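Local coordinates for protein VompD (Bartonella quintana, PDB 4LGO) that probably mediates adhesion of the bacterium to host surfaces as a trimeric autotransporter adhesin of the outer membrane, represented here by a part of its extracellular region, at residues 116-119 / 120-123. Numbering follows the deposited sequence.
Sequences GIRE and NDAV
Asp121 turns its carboxylate back into the loop and binds both the backbone and the side chain that precede it. OD2 takes two backbone N-H groups. Ile117 N donates to Asp121 OD2 at 2.9 Å, on the anti lone pair. Arg118 N lies 2.8 Å from Asp121 OD2, above the carboxylate plane and 64° out of it. OD1 serves the Arg118 side chain. Arg118 NE and Arg118 NH2 both donate to Asp121 OD1, each at 3.0 Å, on its syn side but somewhat out of the carboxylate plane. OD1 lies in the guanidinium plane, at its edge, yet the two flat groups stand almost perpendicular, 89° apart. The bend at chi3 (-66°) folds the arginine back to make this side-on salt bridge.

The backbone closes the same loop. Asp121 N donates to Arg118 O at 3.0 Å, across a type I beta turn from Arg118 to Asp121. Packing is tight at buried Gly116, whose CA lies 3.5 Å from Asp121 CB and makes a CA-H...O contact of 3.2 Å with Ala122 O. The other side is looser. Ile117 and Glu119 are exposed, and their CB atoms leave the backbone away from 120-123.

Thr111 OG1 of the second subunit also hydrogen-bonds to Asp121 OD1, and Lys109 of that subunit packs on Arg118 and Asp121. Gly116 O is bound by Gln127 NE2 of the following helix. The loop held by Asp121 links strand 108-113 to helix 125-134, consistent with the neck of a trimeric autotransporter adhesin, where chains pass from a beta-rich domain into the coiled-coil stalk.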
ATOM      1  N   GLY A 116     -23.359 -19.820   6.039  1.00 22.19           N
ATOM      2  CA  GLY A 116     -23.689 -19.539   4.643  1.00 22.53           C
ATOM      3  C   GLY A 116     -25.184 -19.631   4.417  1.00 23.32           C
ATOM      4  O   GLY A 116     -25.860 -20.453   5.070  1.00 23.55           O
ATOM      5  N   ILE A 117     -25.720 -18.772   3.545  1.00 24.12           N
ATOM      6  CA  ILE A 117     -27.147 -18.715   3.233  1.00 26.45           C
ATOM      7  C   ILE A 117     -27.427 -18.937   1.746  1.00 26.82           C
ATOM      8  O   ILE A 117     -28.233 -19.786   1.390  1.00 28.29           O
ATOM      9  CB  ILE A 117     -27.745 -17.345   3.632  1.00 28.32           C
ATOM     10  CG1 ILE A 117     -27.655 -17.139   5.135  1.00 29.83           C
ATOM     11  CG2 ILE A 117     -29.215 -17.190   3.191  1.00 29.68           C
ATOM     12  CD1 ILE A 117     -27.991 -15.718   5.524  1.00 32.09           C
ATOM     13  N   ARG A 118     -26.788 -18.139   0.893  1.00 28.58           N
ATOM     14  CA  ARG A 118     -26.943 -18.256  -0.563  1.00 29.86           C
ATOM     15  C   ARG A 118     -26.165 -19.475  -1.070  1.00 27.14           C
ATOM     16  O   ARG A 118     -25.235 -19.981  -0.398  1.00 23.92           O
ATOM     17  CB  ARG A 118     -26.421 -17.006  -1.278  1.00 32.20           C
ATOM     18  CG  ARG A 118     -27.168 -15.700  -0.996  1.00 37.75           C
ATOM     19  CD  ARG A 118     -26.295 -14.504  -1.356  1.00 42.21           C
ATOM     20  NE  ARG A 118     -25.133 -14.450  -0.454  1.00 44.05           N
ATOM     21  CZ  ARG A 118     -24.773 -13.425   0.313  1.00 45.23           C
ATOM     22  NH1 ARG A 118     -25.438 -12.275   0.308  1.00 48.61           N
ATOM     23  NH2 ARG A 118     -23.704 -13.553   1.085  1.00 44.38           N
ATOM     24  N   GLU A 119     -26.537 -19.938  -2.262  1.00 27.45           N
ATOM     25  CA  GLU A 119     -25.946 -21.166  -2.811  1.00 27.47           C
ATOM     26  C   GLU A 119     -24.434 -21.100  -2.957  1.00 24.89           C
ATOM     27  O   GLU A 119     -23.780 -22.128  -2.838  1.00 22.98           O
ATOM     28  CB  GLU A 119     -26.573 -21.539  -4.162  1.00 31.64           C
ATOM     29  CG  GLU A 119     -26.422 -20.529  -5.278  1.00 36.48           C
ATOM     30  CD  GLU A 119     -27.233 -20.925  -6.518  1.00 41.43           C
ATOM     31  OE1 GLU A 119     -27.928 -21.972  -6.463  1.00 45.73           O
ATOM     32  OE2 GLU A 119     -27.148 -20.201  -7.528  1.00 46.74           O
ATOM     33  N   ASN A 120     -23.890 -19.903  -3.201  1.00 24.34           N
ATOM     34  CA  ASN A 120     -22.442 -19.731  -3.338  0.70 24.07           C
ATOM     35  C   ASN A 120     -21.763 -19.147  -2.092  1.00 22.51           C
ATOM     36  O   ASN A 120     -20.672 -18.612  -2.178  1.00 22.87           O
ATOM     37  CB  ASN A 120     -22.120 -18.865  -4.549  0.70 25.84           C
ATOM     38  CG  ASN A 120     -22.677 -17.451  -4.427  0.70 26.50           C
ATOM     39  OD1 ASN A 120     -23.544 -17.182  -3.581  0.70 27.21           O
ATOM     40  ND2 ASN A 120     -22.207 -16.559  -5.280  0.70 27.64           N
ATOM     41  N   ASP A 121     -22.399 -19.282  -0.928  1.00 21.70           N
ATOM     42  CA  ASP A 121     -21.744 -18.956   0.346  1.00 21.03           C
ATOM     43  C   ASP A 121     -20.981 -20.159   0.908  1.00 20.39           C
ATOM     44  O   ASP A 121     -21.411 -21.309   0.759  1.00 20.46           O
ATOM     45  CB  ASP A 121     -22.761 -18.503   1.416  1.00 21.05           C
ATOM     46  CG  ASP A 121     -23.412 -17.157   1.132  1.00 22.33           C
ATOM     47  OD1 ASP A 121     -22.957 -16.383   0.268  1.00 22.44           O
ATOM     48  OD2 ASP A 121     -24.432 -16.857   1.809  1.00 22.89           O
ATOM     49  N   ALA A 122     -19.842 -19.922   1.548  1.00 19.85           N
ATOM     50  CA  ALA A 122     -19.133 -20.978   2.242  1.00 19.75           C
ATOM     51  C   ALA A 122     -20.001 -21.524   3.367  1.00 20.28           C
ATOM     52  O   ALA A 122     -20.843 -20.803   3.901  1.00 20.47           O
ATOM     53  CB  ALA A 122     -17.834 -20.451   2.832  1.00 20.53           C
ATOM     54  N   VAL A 123     -19.769 -22.780   3.728  1.00 21.33           N
ATOM     55  CA  VAL A 123     -20.420 -23.370   4.907  1.00 22.14           C
ATOM     56  C   VAL A 123     -19.425 -23.581   6.039  1.00 22.68           C
ATOM     57  O   VAL A 123     -18.220 -23.771   5.825  1.00 23.40           O
ATOM     58  CB  VAL A 123     -21.131 -24.693   4.594  1.00 23.79           C
ATOM     59  CG1 VAL A 123     -22.325 -24.442   3.678  1.00 25.20           C
ATOM     60  CG2 VAL A 123     -20.188 -25.676   3.989  1.00 25.48           C
TER